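Local coordinates for 3-isopropylmalate dehydratase small subunit (Campylobacter jejuni, PDB 3Q3W), which serves as the small subunit of isopropylmalate isomerase, the enzyme that interconverts 2-isopropylmalate and 3-isopropylmalate by way of 2-isopropylmaleate, at residues H44-L49 with F63-K68; I75-E80 with K144-S149; E80-G85 with R101-P106; V131-D136 with K160-D165. All blocks are in the same frame, centred on the assembly; numbering follows the deposited sequence.

Contact 1: H44-L49 with F63-K68; sequences HLFHDL and FNLNKK
Phe46 and Phe63 meet as an offset edge-to-face pair, the edge of Phe63 turned to the face of Phe46, with centroids 5.6 Å apart and planes at 65°. The closest approach lies beside the ring stem, where Phe63 CZ comes to 3.5 Å from Phe46 CB. Phe63 reaches this far because its CG stands anti to the backbone N (chi1 -170°), which swings the ring toward Phe46. Leu49 lies on the Phe63 ring: its CB stands over one face, 4.0 Å from the centroid, a CH-pi contact. A branched tip completes the cluster, Leu65 CD1 resting 3.6 Å from Phe46 CD2. The contact joins the start of the short helix 47-50, for which Phe46 is the N-cap residue while also lying within the type II turn from His44 to His47, to a 3-10 turn leading toward strand 73-78. Leu17 of strand 9-17 touches both phenylalanines, and Leu76 of strand 73-78 supports Phe46 and Leu65, so bulky apolar residues suit this buried side. Toward solvent the chemistry turns polar. On exposed Asp48, OD1 accepts a hydrogen bond from His47 ND1 at 2.7 Å, while Asn66 ND2 is held by the carbonyls of Arg50 and Asn60.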
# COMPACT_ATOMS: atom_id res chain seq x y z
N HIS A 44 -4.19 -9.10 -10.04
CA HIS A 44 -2.83 -9.63 -10.11
C HIS A 44 -1.95 -9.16 -8.98
O HIS A 44 -0.83 -9.56 -8.87
CB HIS A 44 -2.23 -9.19 -11.42
CG HIS A 44 -3.11 -9.46 -12.57
ND1 HIS A 44 -3.77 -10.66 -12.74
CD2 HIS A 44 -3.48 -8.67 -13.61
CE1 HIS A 44 -4.49 -10.61 -13.85
NE2 HIS A 44 -4.34 -9.41 -14.38
N LEU A 45 -2.47 -8.31 -8.10
CA LEU A 45 -1.65 -7.83 -7.05
C LEU A 45 -1.21 -8.99 -6.18
O LEU A 45 -2.03 -9.80 -5.78
CB LEU A 45 -2.45 -6.82 -6.20
CG LEU A 45 -1.73 -6.29 -4.99
CD1 LEU A 45 -0.59 -5.35 -5.38
CD2 LEU A 45 -2.77 -5.58 -4.10
N PHE A 46 0.06 -8.97 -5.81
CA PHE A 46 0.67 -9.96 -4.95
C PHE A 46 0.48 -11.40 -5.41
O PHE A 46 0.48 -12.34 -4.62
CB PHE A 46 0.23 -9.76 -3.47
CG PHE A 46 0.75 -8.50 -2.87
CD1 PHE A 46 2.10 -8.24 -2.85
CD2 PHE A 46 -0.10 -7.60 -2.26
CE1 PHE A 46 2.62 -7.05 -2.27
CE2 PHE A 46 0.40 -6.43 -1.69
CZ PHE A 46 1.77 -6.18 -1.68
N HIS A 47 0.42 -11.57 -6.72
CA HIS A 47 0.07 -12.85 -7.33
C HIS A 47 0.75 -14.08 -6.74
O HIS A 47 0.08 -15.06 -6.41
CB HIS A 47 0.40 -12.78 -8.82
CG HIS A 47 0.18 -14.04 -9.56
ND1 HIS A 47 1.12 -15.04 -9.63
CD2 HIS A 47 -0.89 -14.47 -10.27
CE1 HIS A 47 0.66 -16.02 -10.40
NE2 HIS A 47 -0.55 -15.69 -10.80
N ASP A 48 2.07 -14.03 -6.61
CA ASP A 48 2.86 -15.19 -6.22
C ASP A 48 2.71 -15.50 -4.73
O ASP A 48 2.81 -16.66 -4.31
CB ASP A 48 4.32 -14.97 -6.55
CG ASP A 48 4.55 -14.69 -8.04
OD1 ASP A 48 3.73 -15.13 -8.89
OD2 ASP A 48 5.53 -14.01 -8.34
N LEU A 49 2.43 -14.46 -3.95
CA LEU A 49 2.05 -14.66 -2.53
C LEU A 49 0.55 -15.03 -2.33
O LEU A 49 0.16 -15.64 -1.30
CB LEU A 49 2.36 -13.37 -1.76
CG LEU A 49 3.81 -12.88 -1.89
CD1 LEU A 49 3.93 -11.39 -1.52
CD2 LEU A 49 4.75 -13.72 -1.04
N PHE A 63 -1.64 -15.92 3.24
CA PHE A 63 -1.43 -14.54 2.87
C PHE A 63 -2.52 -13.69 3.53
O PHE A 63 -3.72 -13.89 3.33
CB PHE A 63 -1.47 -14.40 1.33
CG PHE A 63 -1.04 -13.09 0.84
CD1 PHE A 63 0.17 -12.54 1.23
CD2 PHE A 63 -1.85 -12.36 -0.03
CE1 PHE A 63 0.55 -11.31 0.75
CE2 PHE A 63 -1.44 -11.14 -0.52
CZ PHE A 63 -0.28 -10.61 -0.10
N ASN A 64 -2.10 -12.73 4.32
CA ASN A 64 -3.07 -12.00 5.14
C ASN A 64 -4.21 -11.33 4.35
O ASN A 64 -5.37 -11.33 4.81
CB ASN A 64 -2.35 -10.97 6.02
CG ASN A 64 -1.85 -11.57 7.34
OD1 ASN A 64 -2.34 -12.59 7.80
ND2 ASN A 64 -0.85 -10.91 7.95
N LEU A 65 -3.91 -10.79 3.17
CA LEU A 65 -4.96 -10.11 2.38
C LEU A 65 -6.07 -11.00 1.96
O LEU A 65 -7.13 -10.50 1.59
CB LEU A 65 -4.42 -9.39 1.12
CG LEU A 65 -3.72 -8.06 1.32
CD1 LEU A 65 -2.94 -7.61 0.03
CD2 LEU A 65 -4.64 -6.95 1.84
N ASN A 66 -5.88 -12.32 2.03
CA ASN A 66 -6.91 -13.29 1.70
C ASN A 66 -7.89 -13.62 2.85
O ASN A 66 -8.97 -14.19 2.64
CB ASN A 66 -6.25 -14.60 1.15
CG ASN A 66 -5.69 -14.43 -0.27
OD1 ASN A 66 -6.12 -13.56 -1.02
ND2 ASN A 66 -4.68 -15.22 -0.62
N LYS A 67 -7.51 -13.27 4.09
CA LYS A 67 -8.31 -13.61 5.27
C LYS A 67 -9.54 -12.71 5.47
O LYS A 67 -9.52 -11.48 5.18
CB LYS A 67 -7.39 -13.62 6.52
CG LYS A 67 -6.26 -14.62 6.47
CD LYS A 67 -5.46 -14.65 7.74
CE LYS A 67 -4.22 -15.56 7.64
NZ LYS A 67 -4.54 -17.00 7.80
N LYS A 68 -10.61 -13.28 6.01
CA LYS A 68 -11.80 -12.47 6.24
C LYS A 68 -11.51 -11.23 7.05
O LYS A 68 -12.09 -10.18 6.78
CB LYS A 68 -12.94 -13.25 6.89
CG LYS A 68 -13.64 -14.20 5.90
CD LYS A 68 -15.10 -14.37 6.14
CE LYS A 68 -15.66 -15.67 5.47
NZ LYS A 68 -16.45 -15.20 4.32

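Contact 2: I75-E80 with K144-S149; sequences ILVSFE and KNIEIS
Ile75 and Ile148 meet tip to tip on one face of the mixed sheet, with Ile146 beside them. Starting at its CB, which points toward segment 144-149, Ile75 sends out two branches. Ile75 CG1, anti to the carbonyl carbon (chi1 -63°), is the one that crosses to the other strand, and it already lies 4.0 Å from Ile148 CD1. The chain then runs on nearly extended, so the terminal Ile75 CD1 settles in the angle between two isoleucines: 3.7 Å from Ile148 CD1, 4.0 Å from Ile146 CB and 3.6 Å from the carbonyl oxygen Ile146 O. That last approach is packing of a methyl against the backbone. A beta-branched residue suits the place well, since it keeps to extended backbone angles while its longer arm spans the distance. Two residues on, Val77 presents the same face, and Val77 CG2 makes a looser contact with Ile146 CD1 at 4.4 Å.

The segments of strands 73-78 and 145-149 run at 97° to each other, with their axes 9.0 Å apart at closest. They are not sheet neighbours: strand 9-17 lies between them, pairing with 73-78 in parallel and with 145-149 antiparallel, so so large an angle implies strong twist or coiling of the sheet. Its small Ala14 touches both Ile75 and Ile146. Val155 of strand 154-157 supports Ile146 and Ile148 from the far flank, while Val131, Ile134 and Val135 of helix 128-140 close over Val77.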
# COMPACT_ATOMS: atom_id res chain seq x y z
N ILE A 75 -5.35 -0.05 3.38
CA ILE A 75 -4.03 0.31 3.92
C ILE A 75 -3.16 -0.92 4.16
O ILE A 75 -3.66 -1.95 4.68
CB ILE A 75 -4.19 1.03 5.29
CG1 ILE A 75 -4.95 2.33 5.09
CG2 ILE A 75 -2.85 1.32 5.92
CD1 ILE A 75 -5.54 2.95 6.39
N LEU A 76 -1.88 -0.82 3.82
CA LEU A 76 -0.91 -1.90 4.04
C LEU A 76 0.13 -1.43 5.03
O LEU A 76 0.48 -0.25 5.03
CB LEU A 76 -0.24 -2.34 2.75
CG LEU A 76 -1.12 -2.93 1.62
CD1 LEU A 76 -0.24 -3.34 0.41
CD2 LEU A 76 -1.97 -4.10 2.09
N VAL A 77 0.59 -2.34 5.88
CA VAL A 77 1.69 -2.06 6.76
C VAL A 77 2.75 -3.12 6.49
O VAL A 77 2.51 -4.32 6.69
CB VAL A 77 1.24 -2.12 8.21
CG1 VAL A 77 2.39 -1.64 9.14
CG2 VAL A 77 0.04 -1.27 8.38
N SER A 78 3.90 -2.68 6.00
CA SER A 78 4.99 -3.58 5.64
C SER A 78 6.33 -3.17 6.24
O SER A 78 6.42 -2.23 7.00
CB SER A 78 5.12 -3.65 4.14
OG SER A 78 5.70 -4.88 3.73
N PHE A 79 7.37 -3.91 5.90
CA PHE A 79 8.66 -3.65 6.47
C PHE A 79 9.46 -2.89 5.42
O PHE A 79 8.89 -2.34 4.48
CB PHE A 79 9.33 -4.95 6.89
CG PHE A 79 8.64 -5.68 8.04
CD1 PHE A 79 7.86 -5.00 8.97
CD2 PHE A 79 8.86 -7.04 8.22
CE1 PHE A 79 7.31 -5.68 10.02
CE2 PHE A 79 8.32 -7.73 9.28
CZ PHE A 79 7.53 -7.05 10.17
N GLU A 80 10.78 -2.82 5.62
CA GLU A 80 11.61 -1.88 4.89
C GLU A 80 11.77 -2.18 3.43
O GLU A 80 11.62 -3.31 3.00
CB GLU A 80 13.01 -1.75 5.52
CG GLU A 80 13.75 -3.08 5.83
CD GLU A 80 13.59 -3.52 7.30
OE1 GLU A 80 12.44 -3.66 7.77
OE2 GLU A 80 14.62 -3.73 7.97
N LYS A 144 -9.60 -3.49 12.58
CA LYS A 144 -8.42 -3.36 11.77
C LYS A 144 -8.22 -1.95 11.20
O LYS A 144 -7.24 -1.70 10.46
CB LYS A 144 -8.49 -4.37 10.61
CG LYS A 144 -8.63 -5.84 11.03
CD LYS A 144 -7.53 -6.26 11.99
CE LYS A 144 -7.40 -7.78 12.05
NZ LYS A 144 -6.57 -8.25 13.19
N ASN A 145 -9.16 -1.06 11.51
CA ASN A 145 -9.17 0.27 10.90
C ASN A 145 -8.05 1.12 11.43
O ASN A 145 -7.79 1.12 12.64
CB ASN A 145 -10.50 0.94 11.16
CG ASN A 145 -11.58 0.39 10.30
OD1 ASN A 145 -11.55 0.59 9.10
ND2 ASN A 145 -12.52 -0.36 10.90
N ILE A 146 -7.36 1.79 10.49
CA ILE A 146 -6.42 2.83 10.78
C ILE A 146 -6.95 4.11 10.13
O ILE A 146 -7.60 4.06 9.09
CB ILE A 146 -5.00 2.50 10.30
CG1 ILE A 146 -4.43 1.33 11.14
CG2 ILE A 146 -4.11 3.76 10.36
CD1 ILE A 146 -3.08 0.78 10.70
N GLU A 147 -6.74 5.26 10.77
CA GLU A 147 -7.10 6.53 10.12
C GLU A 147 -5.87 7.36 9.80
O GLU A 147 -4.93 7.40 10.57
CB GLU A 147 -8.09 7.34 10.97
CG GLU A 147 -8.73 8.48 10.17
CD GLU A 147 -9.95 9.11 10.83
OE1 GLU A 147 -10.55 8.51 11.74
OE2 GLU A 147 -10.33 10.23 10.41
N ILE A 148 -5.88 8.02 8.64
CA ILE A 148 -4.74 8.82 8.18
C ILE A 148 -5.24 10.16 7.73
O ILE A 148 -6.16 10.22 6.93
CB ILE A 148 -4.02 8.18 7.01
CG1 ILE A 148 -3.51 6.79 7.37
CG2 ILE A 148 -2.88 9.12 6.53
CD1 ILE A 148 -3.27 5.84 6.16
N SER A 149 -4.65 11.24 8.26
CA SER A 149 -4.91 12.59 7.80
C SER A 149 -3.67 13.12 7.08
O SER A 149 -2.60 13.26 7.68
CB SER A 149 -5.26 13.50 8.99
OG SER A 149 -5.45 14.85 8.57

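Contact 3: E80-G85 with R101-P106; sequences ENFGSG and RAIIAP
Phe82 meets the tip of Ile103 with the CE2-CZ part of its ring: Ile103 CD1 approaches obliquely, 3.6 Å from Phe82 CE2 and 4.0 Å from Phe82 CZ, and the two side chains cross at about a right angle. They belong to a beta-alpha-beta crossover, in which strand 73-78 leads through this loop and helix 90-98 into the parallel neighbouring strand 102-105. The loop thus folds back over the strand that the crossover delivers, within the domain shared with the C-terminal part of aconitases. A chi1 of -172° swings the Phe82 ring away from its own backbone N and toward the strand, and Phe112 of helix 110-118 meets it edge-to-face. Ile103 suits a buried strand, its long branch touching the ring, and it also touches Phe108. Ala105 makes a looser contact, Ala105 CB lying 4.4 Å from Phe82 CB; a short side chain is enough because the chains converge toward Glu80 and Pro106.

A type II turn from Asn81 to Ser84 shapes the loop. Gly83 takes a positive phi of 91° that would press a CB against the carbonyl oxygen before it, so glycine belongs there; the closing bond from Ser84 N to Asn81 O is weak. Asn81 itself tolerates left-handed backbone angles, and its N is bound by Ser107 OG. Partly exposed Glu80 turns its carboxylate to Lys128, a salt bridge through OE1. Its backbone supplies the remaining contact: the Pro106 ring packs against it, with CD 3.5 Å from Glu80 N and CG 3.7 Å from that same nitrogen.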
# COMPACT_ATOMS: atom_id res chain seq x y z
N GLU A 80 10.78 -2.82 5.62
CA GLU A 80 11.61 -1.88 4.89
C GLU A 80 11.77 -2.18 3.43
O GLU A 80 11.62 -3.31 3.00
CB GLU A 80 13.01 -1.75 5.52
CG GLU A 80 13.75 -3.08 5.83
CD GLU A 80 13.59 -3.52 7.30
OE1 GLU A 80 12.44 -3.66 7.77
OE2 GLU A 80 14.62 -3.73 7.97
N ASN A 81 12.12 -1.12 2.69
CA ASN A 81 12.44 -1.18 1.28
C ASN A 81 11.28 -1.75 0.48
O ASN A 81 11.45 -2.56 -0.43
CB ASN A 81 13.77 -1.93 1.02
CG ASN A 81 14.30 -1.73 -0.39
OD1 ASN A 81 14.11 -0.67 -1.00
ND2 ASN A 81 14.95 -2.75 -0.93
N PHE A 82 10.09 -1.28 0.81
CA PHE A 82 8.92 -1.69 0.08
C PHE A 82 8.97 -1.12 -1.33
O PHE A 82 9.20 0.07 -1.52
CB PHE A 82 7.66 -1.19 0.75
CG PHE A 82 6.39 -1.75 0.13
CD1 PHE A 82 5.77 -2.86 0.65
CD2 PHE A 82 5.82 -1.13 -0.98
CE1 PHE A 82 4.60 -3.35 0.09
CE2 PHE A 82 4.66 -1.62 -1.55
CZ PHE A 82 4.05 -2.74 -1.04
N GLY A 83 8.73 -1.97 -2.31
CA GLY A 83 8.71 -1.48 -3.70
C GLY A 83 10.05 -1.56 -4.39
O GLY A 83 10.20 -1.02 -5.46
N SER A 84 11.00 -2.23 -3.75
CA SER A 84 12.31 -2.51 -4.34
C SER A 84 12.24 -2.95 -5.81
O SER A 84 11.47 -3.84 -6.17
CB SER A 84 13.08 -3.55 -3.52
OG SER A 84 14.34 -3.82 -4.09
N GLY A 85 13.08 -2.31 -6.63
CA GLY A 85 13.28 -2.69 -8.02
C GLY A 85 13.36 -1.51 -8.95
O GLY A 85 13.30 -0.35 -8.52
N ARG A 101 -4.97 2.59 -0.67
CA ARG A 101 -4.85 4.05 -0.72
C ARG A 101 -3.55 4.55 -0.05
O ARG A 101 -3.05 5.65 -0.36
CB ARG A 101 -6.07 4.63 -0.03
CG ARG A 101 -7.36 4.37 -0.77
CD ARG A 101 -7.52 5.27 -1.98
NE ARG A 101 -8.12 6.56 -1.63
CZ ARG A 101 -7.62 7.77 -1.92
NH1 ARG A 101 -8.30 8.82 -1.52
NH2 ARG A 101 -6.48 7.95 -2.58
N ALA A 102 -2.99 3.77 0.88
CA ALA A 102 -1.78 4.15 1.62
C ALA A 102 -0.99 2.93 2.05
O ALA A 102 -1.57 1.86 2.32
CB ALA A 102 -2.14 4.99 2.83
N ILE A 103 0.33 3.08 2.11
CA ILE A 103 1.21 2.07 2.66
C ILE A 103 2.05 2.70 3.77
O ILE A 103 2.61 3.77 3.58
CB ILE A 103 2.12 1.48 1.60
CG1 ILE A 103 1.28 0.88 0.46
CG2 ILE A 103 3.06 0.46 2.22
CD1 ILE A 103 2.08 0.76 -0.81
N ILE A 104 2.13 2.03 4.92
CA ILE A 104 2.96 2.43 6.03
C ILE A 104 4.13 1.46 6.06
O ILE A 104 3.93 0.23 6.07
CB ILE A 104 2.13 2.36 7.35
CG1 ILE A 104 0.98 3.37 7.28
CG2 ILE A 104 3.01 2.65 8.59
CD1 ILE A 104 -0.04 3.21 8.32
N ALA A 105 5.35 1.97 6.02
CA ALA A 105 6.55 1.13 6.10
C ALA A 105 7.66 1.99 6.68
O ALA A 105 7.50 3.19 6.75
CB ALA A 105 6.96 0.62 4.72
N PRO A 106 8.80 1.39 7.07
CA PRO A 106 9.92 2.19 7.55
C PRO A 106 10.66 2.94 6.42
O PRO A 106 11.24 3.99 6.66
CB PRO A 106 10.85 1.15 8.19
CG PRO A 106 10.12 -0.16 8.16
CD PRO A 106 9.12 -0.05 7.07

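Contact 4: V131-D136 with K160-D165; sequences VLEIVD and KIFSFD
Glu133 OE2 receives a weak hydrogen bond from Lys160 NZ at 3.1 Å, part of a salt bridge between helix and strand. Lys160 CE lies nearly as close, 3.2 Å from Glu133 OE2, so the oxygen sits beside the end of the chain and not straight ahead of NZ, in keeping with a weak bond. Both side chains are extended beyond CG and come from opposite directions, as long flexible residues can where Lys160 is exposed and Glu133 partly so; the pairing probably stabilises both charges only modestly. A chi1 of 169° stretches Glu133 away from its own N. Its second oxygen turns inward: Glu133 OE1 lies at the edge of the Phe162 ring, 4.0 Å from Phe162 CE1, with carboxylate and ring planes almost perpendicular.

Beneath this polar pair the contact is apolar. Ile134 slides past Phe162 so that its CD1 sits over the centre of the ring, 4.2 Å from the centroid and 10° off the normal, a well-centred CH-pi contact. Ile134 CG1 follows at 3.9 Å from Phe162 CZ. The flat face of Phe162 gives the Ile134 methyl a broad apolar surface, which suits a buried aromatic here.

Helix 128-140 lies over one face of the mixed sheet, its Ile134 also touching Val77 of strand 73-78 and Leu126. Strand 160-163 forms one outer edge of that sheet, joined to strand 154-157 by backbone hydrogen bonding between Phe162 and Val155, with Ile161 touching Arg154 and Phe156.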
# COMPACT_ATOMS: atom_id res chain seq x y z
N VAL A 131 6.47 1.08 13.12
CA VAL A 131 5.92 0.04 12.22
C VAL A 131 5.71 -1.28 12.98
O VAL A 131 4.69 -1.94 12.83
CB VAL A 131 6.84 -0.22 10.99
CG1 VAL A 131 6.27 -1.34 10.12
CG2 VAL A 131 7.04 1.06 10.14
N LEU A 132 6.66 -1.63 13.85
CA LEU A 132 6.68 -2.93 14.52
C LEU A 132 5.54 -3.01 15.51
O LEU A 132 4.85 -4.04 15.65
CB LEU A 132 8.03 -3.09 15.24
CG LEU A 132 8.83 -4.33 14.86
CD1 LEU A 132 8.50 -4.81 13.46
CD2 LEU A 132 10.34 -4.03 15.03
N GLU A 133 5.34 -1.88 16.19
CA GLU A 133 4.26 -1.67 17.12
C GLU A 133 2.90 -1.74 16.44
O GLU A 133 2.00 -2.36 16.96
CB GLU A 133 4.45 -0.31 17.80
CG GLU A 133 3.32 0.25 18.63
CD GLU A 133 3.74 1.51 19.41
OE1 GLU A 133 4.73 2.16 19.05
OE2 GLU A 133 3.08 1.87 20.40
N ILE A 134 2.75 -1.04 15.33
CA ILE A 134 1.51 -1.10 14.50
C ILE A 134 1.10 -2.52 14.13
O ILE A 134 -0.00 -2.90 14.40
CB ILE A 134 1.64 -0.24 13.23
CG1 ILE A 134 1.46 1.23 13.62
CG2 ILE A 134 0.61 -0.58 12.20
CD1 ILE A 134 2.04 2.16 12.62
N VAL A 135 2.03 -3.26 13.54
CA VAL A 135 1.82 -4.60 13.11
C VAL A 135 1.36 -5.46 14.26
O VAL A 135 0.32 -6.12 14.14
CB VAL A 135 3.09 -5.21 12.53
CG1 VAL A 135 2.90 -6.76 12.37
CG2 VAL A 135 3.41 -4.54 11.18
N ASP A 136 2.06 -5.38 15.41
CA ASP A 136 1.72 -6.22 16.55
C ASP A 136 0.28 -5.98 16.98
O ASP A 136 -0.51 -6.89 17.16
CB ASP A 136 2.61 -5.98 17.75
CG ASP A 136 2.21 -6.85 18.91
OD1 ASP A 136 1.65 -6.33 19.90
OD2 ASP A 136 2.39 -8.06 18.78
N LYS A 160 -3.21 5.71 19.75
CA LYS A 160 -1.84 6.09 19.39
C LYS A 160 -1.74 6.92 18.12
O LYS A 160 -2.46 6.67 17.17
CB LYS A 160 -0.97 4.87 19.19
CG LYS A 160 -1.00 3.92 20.34
CD LYS A 160 -0.15 2.71 20.03
CE LYS A 160 -0.02 1.84 21.27
NZ LYS A 160 0.31 0.46 20.85
N ILE A 161 -0.83 7.89 18.11
CA ILE A 161 -0.69 8.84 17.00
C ILE A 161 0.74 8.84 16.54
O ILE A 161 1.65 8.92 17.35
CB ILE A 161 -1.07 10.28 17.42
CG1 ILE A 161 -2.47 10.33 18.04
CG2 ILE A 161 -1.03 11.19 16.22
CD1 ILE A 161 -2.87 11.72 18.57
N PHE A 162 0.94 8.74 15.24
CA PHE A 162 2.26 8.77 14.67
C PHE A 162 2.27 9.93 13.71
O PHE A 162 1.23 10.23 13.09
CB PHE A 162 2.51 7.46 13.94
CG PHE A 162 2.26 6.25 14.79
CD1 PHE A 162 3.32 5.61 15.43
CD2 PHE A 162 0.96 5.77 14.99
CE1 PHE A 162 3.09 4.48 16.23
CE2 PHE A 162 0.71 4.66 15.78
CZ PHE A 162 1.77 4.01 16.40
N SER A 163 3.41 10.61 13.58
CA SER A 163 3.58 11.69 12.61
C SER A 163 4.47 11.24 11.47
O SER A 163 5.33 10.40 11.67
CB SER A 163 4.17 12.94 13.28
OG SER A 163 5.49 12.70 13.75
N PHE A 164 4.28 11.83 10.28
CA PHE A 164 5.13 11.55 9.12
C PHE A 164 5.42 12.78 8.23
O PHE A 164 4.72 13.79 8.27
CB PHE A 164 4.51 10.41 8.27
CG PHE A 164 3.20 10.77 7.58
CD1 PHE A 164 3.18 11.18 6.26
CD2 PHE A 164 1.99 10.67 8.25
CE1 PHE A 164 2.00 11.53 5.63
CE2 PHE A 164 0.78 11.00 7.62
CZ PHE A 164 0.79 11.41 6.31
N ASP A 165 6.45 12.66 7.43
CA ASP A 165 6.87 13.71 6.50
C ASP A 165 6.36 13.46 5.10
O ASP A 165 6.13 12.33 4.72
CB ASP A 165 8.40 13.77 6.45
CG ASP A 165 8.98 14.48 7.62
OD1 ASP A 165 8.39 15.51 8.02
OD2 ASP A 165 10.03 14.03 8.13

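How the contacts relate
Contacts 1, 2 and 3 are largely buried and rely on apolar packing, whereas contact 4 is only partly buried and adds a salt bridge at its solvent side. Contacts 2 and 3 share Glu80 and rest on neighbouring parallel strands, where Leu76 O faces Ile104 N at 2.8 Å, a probable hydrogen bond. Contacts 2 and 4 meet where Val77 packs under helix 128-140, and Val131 of that helix also touches Pro106 of contact 3. Contact 1 lies beyond the other face of strand 73-78, reaching it through Leu76. Aromatic rings mark contacts 1, 3 and 4, while contact 2 is built from branched aliphatic side chains.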